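Local coordinates for L-iditol 2-dehydrogenase (Clostridium scindens, PDB 4OH1), which probably catalyses the NAD+-linked oxidation of L-iditol and related polyols at C2, as a zinc-containing member of the alcohol dehydrogenase family, at residues D33-I38 with G124-G129; K97-Y102 with A154-L159; G107-C112 with L119-G124; A162-E167 with H296-G301. All coordinates share one frame; numbering follows the deposited sequence.

Contact 1: residues D33-I38 with G124-G129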
# COMPACT_ATOMS: atom_id res chain seq x y z
N ASP A 33 23.44 -11.03 -31.10
CA ASP A 33 22.78 -12.30 -30.64
C ASP A 33 21.50 -12.08 -29.79
O ASP A 33 20.51 -12.81 -29.94
CB ASP A 33 23.77 -13.18 -29.85
CG ASP A 33 24.93 -13.72 -30.71
OD1 ASP A 33 24.85 -13.65 -31.95
OD2 ASP A 33 25.92 -14.20 -30.15
N GLU A 34 21.55 -11.08 -28.92
CA GLU A 34 20.43 -10.79 -28.05
C GLU A 34 19.50 -9.69 -28.53
O GLU A 34 18.60 -9.28 -27.77
CB GLU A 34 20.95 -10.48 -26.65
CG GLU A 34 21.72 -11.64 -26.08
CD GLU A 34 22.03 -11.47 -24.63
OE1 GLU A 34 21.57 -10.49 -23.99
OE2 GLU A 34 22.76 -12.31 -24.13
N GLU A 35 19.68 -9.26 -29.78
CA GLU A 35 18.95 -8.13 -30.31
C GLU A 35 17.95 -8.58 -31.34
O GLU A 35 17.98 -9.71 -31.77
CB GLU A 35 19.90 -7.11 -30.94
CG GLU A 35 20.68 -6.33 -29.91
CD GLU A 35 21.72 -5.38 -30.52
OE1 GLU A 35 22.18 -5.54 -31.66
OE2 GLU A 35 22.10 -4.45 -29.80
N ILE A 36 17.06 -7.67 -31.71
CA ILE A 36 15.93 -7.96 -32.57
C ILE A 36 15.76 -6.75 -33.44
O ILE A 36 15.81 -5.61 -32.95
CB ILE A 36 14.64 -8.14 -31.72
CG1 ILE A 36 14.80 -9.31 -30.75
CG2 ILE A 36 13.47 -8.39 -32.60
CD1 ILE A 36 13.56 -9.64 -30.03
N ARG A 37 15.53 -6.97 -34.72
CA ARG A 37 15.24 -5.88 -35.61
C ARG A 37 13.76 -5.90 -35.92
O ARG A 37 13.17 -6.95 -36.23
CB ARG A 37 16.05 -5.98 -36.88
CG ARG A 37 15.76 -4.83 -37.82
CD ARG A 37 15.86 -5.27 -39.26
NE ARG A 37 17.23 -5.41 -39.58
CZ ARG A 37 17.75 -6.28 -40.44
NH1 ARG A 37 17.02 -7.15 -41.13
NH2 ARG A 37 19.05 -6.27 -40.61
N ILE A 38 13.17 -4.72 -35.83
CA ILE A 38 11.77 -4.48 -36.09
C ILE A 38 11.63 -3.80 -37.39
O ILE A 38 12.31 -2.83 -37.68
CB ILE A 38 11.11 -3.45 -35.04
CG1 ILE A 38 11.30 -3.88 -33.63
CG2 ILE A 38 9.64 -3.30 -35.27
CD1 ILE A 38 11.13 -5.34 -33.49
N GLY A 124 20.35 3.24 -20.88
CA GLY A 124 20.55 3.36 -22.33
C GLY A 124 19.22 3.84 -22.92
O GLY A 124 18.16 3.57 -22.33
N TYR A 125 19.28 4.59 -24.03
CA TYR A 125 18.08 5.04 -24.75
C TYR A 125 18.20 4.73 -26.22
O TYR A 125 19.14 5.16 -26.84
CB TYR A 125 17.89 6.54 -24.59
CG TYR A 125 17.87 7.06 -23.16
CD1 TYR A 125 16.69 7.12 -22.45
CD2 TYR A 125 19.04 7.49 -22.53
CE1 TYR A 125 16.64 7.59 -21.14
CE2 TYR A 125 19.00 7.96 -21.20
CZ TYR A 125 17.79 8.01 -20.53
OH TYR A 125 17.70 8.48 -19.24
N ARG A 126 17.28 3.97 -26.79
CA ARG A 126 17.34 3.65 -28.21
C ARG A 126 16.20 4.44 -28.86
O ARG A 126 15.03 4.08 -28.73
CB ARG A 126 17.17 2.16 -28.48
CG ARG A 126 18.06 1.23 -27.64
CD ARG A 126 19.54 1.16 -28.10
NE ARG A 126 19.71 0.74 -29.51
CZ ARG A 126 19.93 -0.50 -30.00
NH1 ARG A 126 20.00 -1.60 -29.25
NH2 ARG A 126 20.07 -0.65 -31.31
N MSE A 127 16.57 5.54 -29.52
CA MSE A 127 15.61 6.48 -30.06
C MSE A 127 15.72 6.41 -31.58
O MSE A 127 16.33 7.25 -32.17
CB MSE A 127 15.91 7.92 -29.59
CG MSE A 127 16.17 8.16 -28.12
SE MSE A 127 14.73 7.49 -26.99
CE MSE A 127 14.77 8.70 -25.40
N ASN A 128 15.13 5.38 -32.17
CA ASN A 128 15.04 5.25 -33.61
C ASN A 128 13.69 4.92 -34.07
O ASN A 128 13.53 4.28 -35.07
CB ASN A 128 15.93 4.15 -34.05
CG ASN A 128 17.31 4.44 -33.72
OD1 ASN A 128 17.92 5.34 -34.28
ND2 ASN A 128 17.81 3.75 -32.74
N GLY A 129 12.70 5.40 -33.34
CA GLY A 129 11.33 5.16 -33.69
C GLY A 129 10.97 5.58 -35.07
O GLY A 129 10.20 4.89 -35.72
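Both oxygens of the E35 carboxylate have a partner, and R126 supplies one of them: E35 OE2 lies 3.6 Å from R126 NH1, a long salt bridge without a hydrogen bond. The other oxygen, OE1, accepts a hydrogen bond from the backbone N of K32, just before this segment. That bond is the stronger polar tie of the side chain, so the glutamate is steadied from its own end of the chain and then offers OE2 to the arginine. The two backbones are far apart, with the CA atoms of E35 and R126 separated by 12.1 Å, and both side chains have to span the gap. They do so differently. E35 runs out extended beyond CG (chi2 175°), whereas R126 is folded at chi2 and again at chi3, which carries its NH1 to the carboxylate along a bent path. The two chains meet at about a right angle, and the carboxylate and guanidinium planes are turned 47° from each other. One oxygen meets one nitrogen; this is not the paired, coplanar fork of a bidentate bridge, and it is best read as an electrostatic link near the surface.

Both partners lean on strand 133-137, E35 touching V135 and R126 touching Y136. E35 opens strand 35-44, which pairs antiparallel with 133-137 in the mixed sheet of the GroES-like domain, while R126 follows the two-stranded antiparallel ribbon 103-104/124-125. The salt bridge thus links the start of strand 35-44 to the chain that follows strand 124-125.

Contact 2: residues K97-Y102 with A154-L159. With ZN (zinc ion), chain B.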
# COMPACT_ATOMS: atom_id res chain seq x y z
N LYS A 97 4.11 -9.53 -34.26
CA LYS A 97 3.79 -8.15 -33.94
C LYS A 97 4.31 -7.76 -32.54
O LYS A 97 4.10 -8.50 -31.57
CB LYS A 97 2.29 -7.95 -34.01
CG LYS A 97 1.73 -8.05 -35.44
CD LYS A 97 0.29 -7.72 -35.48
CE LYS A 97 -0.24 -7.78 -36.88
NZ LYS A 97 -1.70 -7.55 -36.78
N VAL A 98 4.94 -6.57 -32.44
CA VAL A 98 5.54 -6.11 -31.21
C VAL A 98 5.50 -4.59 -31.03
O VAL A 98 5.26 -3.84 -31.99
CB VAL A 98 7.01 -6.54 -31.13
CG1 VAL A 98 7.15 -8.06 -31.16
CG2 VAL A 98 7.81 -5.92 -32.29
N VAL A 99 5.78 -4.16 -29.80
CA VAL A 99 6.13 -2.81 -29.49
C VAL A 99 7.43 -2.86 -28.77
O VAL A 99 7.87 -3.94 -28.28
CB VAL A 99 5.10 -2.07 -28.67
CG1 VAL A 99 3.80 -1.95 -29.44
CG2 VAL A 99 4.86 -2.76 -27.32
N ALA A 100 8.07 -1.72 -28.74
CA ALA A 100 9.40 -1.60 -28.13
C ALA A 100 9.41 -0.54 -27.03
O ALA A 100 8.72 0.48 -27.14
CB ALA A 100 10.40 -1.21 -29.20
N ASN A 101 10.18 -0.81 -26.00
CA ASN A 101 10.49 0.14 -24.96
C ASN A 101 11.85 0.77 -25.26
O ASN A 101 12.83 0.07 -25.28
CB ASN A 101 10.51 -0.61 -23.62
CG ASN A 101 10.84 0.28 -22.45
OD1 ASN A 101 10.96 1.50 -22.57
ND2 ASN A 101 10.98 -0.33 -21.29
N TYR A 102 11.90 2.08 -25.48
CA TYR A 102 13.11 2.78 -25.84
C TYR A 102 14.17 2.61 -24.77
O TYR A 102 15.36 2.72 -25.06
CB TYR A 102 12.83 4.30 -26.07
CG TYR A 102 12.38 5.02 -24.79
CD1 TYR A 102 11.04 5.06 -24.41
CD2 TYR A 102 13.29 5.59 -23.94
CE1 TYR A 102 10.63 5.68 -23.24
CE2 TYR A 102 12.89 6.21 -22.75
CZ TYR A 102 11.56 6.25 -22.41
OH TYR A 102 11.16 6.83 -21.22
N ALA A 154 0.90 1.52 -31.32
CA ALA A 154 1.93 2.52 -31.34
C ALA A 154 1.85 3.45 -30.10
O ALA A 154 2.80 4.12 -29.75
CB ALA A 154 1.80 3.37 -32.57
N LEU A 155 0.67 3.52 -29.48
CA LEU A 155 0.51 4.38 -28.29
C LEU A 155 0.78 3.65 -27.02
O LEU A 155 0.51 4.21 -25.97
CB LEU A 155 -0.87 5.04 -28.23
CG LEU A 155 -0.81 6.35 -29.03
CD1 LEU A 155 -0.30 6.18 -30.47
CD2 LEU A 155 -2.21 6.86 -29.07
N VAL A 156 1.33 2.43 -27.06
CA VAL A 156 1.66 1.73 -25.83
C VAL A 156 2.54 2.49 -24.88
O VAL A 156 2.31 2.46 -23.63
CB VAL A 156 2.23 0.32 -26.06
CG1 VAL A 156 2.86 -0.25 -24.82
CG2 VAL A 156 1.12 -0.63 -26.50
N GLU A 157 3.55 3.19 -25.40
CA GLU A 157 4.52 3.82 -24.49
C GLU A 157 3.88 5.03 -23.81
O GLU A 157 4.03 5.20 -22.61
CB GLU A 157 5.83 4.21 -25.18
CG GLU A 157 6.91 4.85 -24.22
CD GLU A 157 6.69 6.33 -23.97
OE1 GLU A 157 6.02 6.95 -24.82
OE2 GLU A 157 7.12 6.87 -22.92
N PRO A 158 3.20 5.89 -24.55
CA PRO A 158 2.60 6.98 -23.79
C PRO A 158 1.52 6.51 -22.80
O PRO A 158 1.39 7.11 -21.73
CB PRO A 158 2.04 7.90 -24.85
CG PRO A 158 2.04 7.16 -26.07
CD PRO A 158 3.12 6.13 -25.97
N LEU A 159 0.79 5.44 -23.12
CA LEU A 159 -0.14 4.84 -22.14
C LEU A 159 0.58 4.40 -20.88
O LEU A 159 0.03 4.58 -19.79
CB LEU A 159 -0.94 3.71 -22.73
CG LEU A 159 -2.16 3.22 -21.95
CD1 LEU A 159 -3.26 4.36 -21.84
CD2 LEU A 159 -2.73 2.06 -22.65
ZN ZN B . 6.15 9.00 -25.27
O HOH W 1 8.51 6.33 -20.68
O HOH W 2 7.43 9.28 -23.27
O HOH W 3 4.68 9.97 -23.66
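Strand 97-100 passes the start of helix 156-168, with the CA atoms of V99 and A154 7.0 Å apart and L155 in the N-cap position. V99 and V156 point at each other and cross at about a right angle, each using both methyls: V99 CG2 lies 4.1 Å from V156 CG1, and V99 CG1 lies 4.2 Å from V156 CG2. F305 touches V156 and I309 touches V99, both from helix 305-311.

At the next residue the contact becomes polar. E157 leaves the helix with CG anti to the backbone N (chi1 -178°) and then bends at chi2, bringing its carboxylate past the edge of the Y102 ring. E157 OE2 sits near the ring plane, 3.7 Å from Y102 CE1, and the carboxylate is turned 70° from the ring. E157 OE1 binds the zinc ion at 2.1 Å, while OE2 is at 3.3 Å and stays outside the coordination shell. H74 and E75 also bind this metal, and the ring of H74 packs edge-to-face with that of Y102.

Two waters donate to E157 OE2: one is itself a zinc ligand, the other accepts from Y102 OH at 2.8 Å. The tyrosine therefore acts as a second-shell group, tied through water to the oxygen that does not bind zinc, which should help fix how the glutamate presents its other oxygen to the metal.

Contact 3: residues G107-C112 with L119-G124. With ZN (zinc ion), chain C; EDO (1,2-ethanediol), chain F.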
# COMPACT_ATOMS: atom_id res chain seq x y z
N GLY A 107 20.52 -3.63 -15.51
CA GLY A 107 20.30 -4.84 -14.73
C GLY A 107 21.41 -5.13 -13.76
O GLY A 107 21.38 -6.17 -13.11
N CYS A 108 22.36 -4.21 -13.62
CA CYS A 108 23.43 -4.49 -12.66
C CYS A 108 23.95 -3.29 -11.90
O CYS A 108 25.04 -3.35 -11.38
CB CYS A 108 24.58 -5.29 -13.33
SG CYS A 108 25.34 -4.47 -14.70
N CYS A 109 23.13 -2.26 -11.79
CA CYS A 109 23.31 -1.17 -10.83
C CYS A 109 22.30 -1.31 -9.63
O CYS A 109 21.37 -2.18 -9.64
CB CYS A 109 23.11 0.20 -11.53
SG CYS A 109 21.34 0.63 -11.82
N GLU A 110 22.47 -0.46 -8.62
CA GLU A 110 21.69 -0.61 -7.40
C GLU A 110 20.22 -0.30 -7.65
O GLU A 110 19.32 -1.05 -7.21
CB GLU A 110 22.23 0.24 -6.26
CG GLU A 110 21.40 0.03 -5.01
CD GLU A 110 21.99 0.68 -3.79
OE1 GLU A 110 22.98 0.13 -3.33
OE2 GLU A 110 21.48 1.73 -3.28
N ASN A 111 19.94 0.77 -8.38
CA ASN A 111 18.54 1.03 -8.68
C ASN A 111 17.87 -0.13 -9.43
O ASN A 111 16.70 -0.53 -9.13
CB ASN A 111 18.42 2.34 -9.43
CG ASN A 111 18.66 3.54 -8.52
OD1 ASN A 111 18.34 3.51 -7.35
ND2 ASN A 111 19.25 4.56 -9.05
N CYS A 112 18.59 -0.65 -10.42
CA CYS A 112 18.09 -1.75 -11.19
C CYS A 112 17.79 -2.87 -10.23
O CYS A 112 16.72 -3.40 -10.27
CB CYS A 112 19.10 -2.22 -12.26
SG CYS A 112 18.78 -1.32 -13.83
N LEU A 119 14.99 4.40 -12.73
CA LEU A 119 16.06 5.20 -12.14
C LEU A 119 17.39 4.56 -12.44
O LEU A 119 18.37 4.83 -11.76
CB LEU A 119 15.90 5.34 -10.59
CG LEU A 119 14.50 5.73 -10.09
CD1 LEU A 119 14.46 5.68 -8.58
CD2 LEU A 119 14.11 7.12 -10.63
N CYS A 120 17.46 3.70 -13.45
CA CYS A 120 18.74 3.01 -13.78
C CYS A 120 19.91 4.00 -13.87
O CYS A 120 19.82 5.00 -14.58
CB CYS A 120 18.64 2.19 -15.11
SG CYS A 120 20.28 1.58 -15.67
N SER A 121 21.02 3.70 -13.19
CA SER A 121 22.26 4.52 -13.33
C SER A 121 23.02 4.47 -14.63
O SER A 121 23.81 5.34 -14.89
CB SER A 121 23.31 4.09 -12.31
OG SER A 121 22.78 4.19 -11.04
N ASN A 122 22.91 3.37 -15.38
CA ASN A 122 23.57 3.25 -16.68
C ASN A 122 22.54 3.16 -17.78
O ASN A 122 22.63 2.33 -18.69
CB ASN A 122 24.44 2.01 -16.72
CG ASN A 122 25.39 1.95 -15.58
OD1 ASN A 122 25.44 0.98 -14.85
ND2 ASN A 122 26.09 3.03 -15.37
N MSE A 123 21.57 4.04 -17.69
CA MSE A 123 20.41 3.97 -18.55
C MSE A 123 20.85 4.10 -20.00
O MSE A 123 21.65 4.95 -20.31
CB MSE A 123 19.47 5.11 -18.18
CG MSE A 123 18.19 5.11 -19.01
SE MSE A 123 16.94 3.71 -18.43
CE MSE A 123 16.23 4.75 -16.89
N GLY A 124 20.35 3.24 -20.88
CA GLY A 124 20.55 3.36 -22.33
C GLY A 124 19.22 3.84 -22.92
O GLY A 124 18.16 3.57 -22.33
ZN ZN C . 20.87 -0.13 -14.02
C1 EDO F . 19.78 5.70 -2.46
O1 EDO F . 19.44 5.89 -1.09
C2 EDO F . 20.51 4.37 -2.60
O2 EDO F . 19.70 3.28 -2.11
O HOH W 4 21.85 2.59 -9.18
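C109 and S121 meet in the structural zinc lobe familiar from zinc-containing alcohol dehydrogenases, a Cys4 site to which C109, C112 and C120 contribute here and C106 supplies the fourth sulfur. From its CB outward, C109 first brushes the facing loop: CB lies 4.0 Å from S121 CB and 4.1 Å from N122 OD1. Its SG then takes on three tasks. It binds the zinc ion at 2.4 Å, accepts the backbone N-H of S121 across the contact at 3.4 Å in a fairly straight bond (158°), and accepts C112 N, a capping bond at the start of the short, weakly bonded helix 110-113. With chi1 at 77°, SG lies between the backbone N and the carbonyl carbon, turned in toward the metal. C112 SG has a similar double role, binding zinc and accepting from G107 N. Such N-H donors probably temper the negative charge that the thiolates gather round the ion. The outer side of the lobe packs on M90 of the third subunit, through C108 and N122. Away from the metal, N111 ND2 donates to L119 O at 2.9 Å, approaching from above the carbonyl plane with a bent N-H...O angle of 131°.

Contact 4: residues A162-E167 with H296-G301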
# COMPACT_ATOMS: atom_id res chain seq x y z
N ALA A 162 0.84 7.52 -18.83
CA ALA A 162 -0.43 7.83 -18.29
C ALA A 162 -0.83 6.87 -17.17
O ALA A 162 -1.35 7.33 -16.13
CB ALA A 162 -1.44 7.83 -19.40
N LEU A 163 -0.57 5.57 -17.35
CA LEU A 163 -0.86 4.60 -16.31
C LEU A 163 -0.06 4.88 -15.06
O LEU A 163 -0.62 4.78 -13.97
CB LEU A 163 -0.58 3.16 -16.76
CG LEU A 163 -1.62 2.56 -17.68
CD1 LEU A 163 -1.04 1.44 -18.47
CD2 LEU A 163 -2.78 2.02 -16.91
N SER A 164 1.21 5.21 -15.18
CA SER A 164 2.02 5.48 -13.99
C SER A 164 1.58 6.71 -13.20
O SER A 164 1.66 6.72 -12.00
CB SER A 164 3.48 5.74 -14.34
OG SER A 164 3.93 4.65 -15.08
N SER A 165 1.22 7.74 -13.93
CA SER A 165 0.75 8.96 -13.36
C SER A 165 -0.60 8.73 -12.68
O SER A 165 -0.80 9.16 -11.56
CB SER A 165 0.62 10.03 -14.48
OG SER A 165 1.94 10.30 -14.99
N ALA A 166 -1.50 7.99 -13.31
CA ALA A 166 -2.78 7.70 -12.68
C ALA A 166 -2.61 6.92 -11.42
O ALA A 166 -3.25 7.21 -10.42
CB ALA A 166 -3.73 6.97 -13.61
N GLU A 167 -1.69 5.98 -11.43
CA GLU A 167 -1.46 5.18 -10.26
C GLU A 167 -0.83 5.98 -9.19
O GLU A 167 -1.12 5.81 -8.02
CB GLU A 167 -0.57 4.00 -10.61
CG GLU A 167 -1.32 2.98 -11.41
CD GLU A 167 -0.48 1.84 -11.99
OE1 GLU A 167 0.77 1.92 -11.99
OE2 GLU A 167 -1.11 0.86 -12.48
N HIS A 296 3.79 14.75 -5.77
CA HIS A 296 4.64 13.73 -6.35
C HIS A 296 5.15 14.13 -7.70
O HIS A 296 4.45 14.78 -8.50
CB HIS A 296 3.86 12.44 -6.63
CG HIS A 296 3.01 11.98 -5.51
ND1 HIS A 296 3.52 11.27 -4.45
CD2 HIS A 296 1.68 12.08 -5.29
CE1 HIS A 296 2.54 10.97 -3.61
NE2 HIS A 296 1.42 11.46 -4.09
N GLY A 297 6.36 13.66 -7.98
CA GLY A 297 6.85 13.59 -9.34
C GLY A 297 6.63 12.22 -9.98
O GLY A 297 6.12 11.27 -9.37
N MSE A 298 7.06 12.11 -11.24
CA MSE A 298 6.88 10.90 -12.05
C MSE A 298 7.95 10.90 -13.19
O MSE A 298 7.91 11.75 -14.10
CB MSE A 298 5.46 10.89 -12.64
CG MSE A 298 4.77 9.50 -12.67
SE MSE A 298 5.78 8.31 -13.80
CE MSE A 298 5.24 9.13 -15.53
N ILE A 299 8.91 9.97 -13.12
CA ILE A 299 9.83 9.74 -14.27
C ILE A 299 9.77 8.33 -14.91
O ILE A 299 10.13 7.30 -14.29
CB ILE A 299 11.33 10.12 -14.00
CG1 ILE A 299 12.11 10.07 -15.37
CG2 ILE A 299 11.93 9.25 -12.84
CD1 ILE A 299 13.23 11.10 -15.62
N GLN A 300 9.32 8.34 -16.16
CA GLN A 300 9.33 7.20 -17.11
C GLN A 300 8.27 6.15 -16.84
O GLN A 300 7.64 5.71 -17.79
CB GLN A 300 10.70 6.52 -17.24
CG GLN A 300 11.74 7.31 -17.99
CD GLN A 300 13.03 6.52 -18.23
OE1 GLN A 300 13.05 5.28 -18.19
NE2 GLN A 300 14.11 7.25 -18.48
N GLY A 301 8.09 5.76 -15.58
CA GLY A 301 7.31 4.56 -15.28
C GLY A 301 8.26 3.33 -15.29
O GLY A 301 9.36 3.37 -15.90
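The side chain of M298, a selenomethionine, folds back on itself and lays its selenium and methyl against two successive serines of the helix. Bends at chi2 (-62°) and chi3 (-74°) curl the chain, so that SE sits over S164 CB at 3.5 Å while CE turns to S165 OG, also at 3.5 Å, and remains 4.0 Å from S164 CB. M298 CG completes the fit, 3.7 Å from S165 OG. S165 is thus touched at its hydroxyl and S164 at its CB carbon. Both serines set OG anti to their own carbonyl carbon, from where each hydroxyl bonds back to a carbonyl one turn earlier in the helix, S164 to T160 and S165 to V161. With each hydroxyl bonded to a helix carbonyl, they can take a largely apolar neighbour.

The M298 segment leaves strand 294-297, one of the two outermost strands of the parallel Rossmann-type sheet within this chain. At H296 that sheet runs on antiparallel into the second subunit. Helix 156-168 carries the zinc ligand E157 near its start, so the methionine packs the chain just after this strand against the helix that leads away from the metal site; the M298 side chain lies about 10 Å, nearest atoms, from the zinc bound by E157. Further on, the chain turns back to the helix at G301, whose CA comes to 3.4 Å from S164 OG. That hydroxyl has a further hydrogen-bond partner in Q304 NE2.

In the fold
Contacts 2 and 4 are buried and share helix 156-168: the first uses its start, where valines pack against the GroES-like sheet and a zinc ligand meets the Y102 ring, the second its later turns, where selenomethionine packs on serines beside the Rossmann sheet. Contact 1 is a surface contact carried by a single salt bridge, and contact 3, partly buried and nested in sequence within contacts 1 and 2, is held mainly by metal and sulfur, with an amide hydrogen bond beside them. Y102 and Q300 stitch the set together. Y102 O of contact 2 probably hydrogen-bonds to R126 N of contact 1, and its ring packs on Y125 and M127; Q300 of contact 4 touches Y125, Y102 and M123.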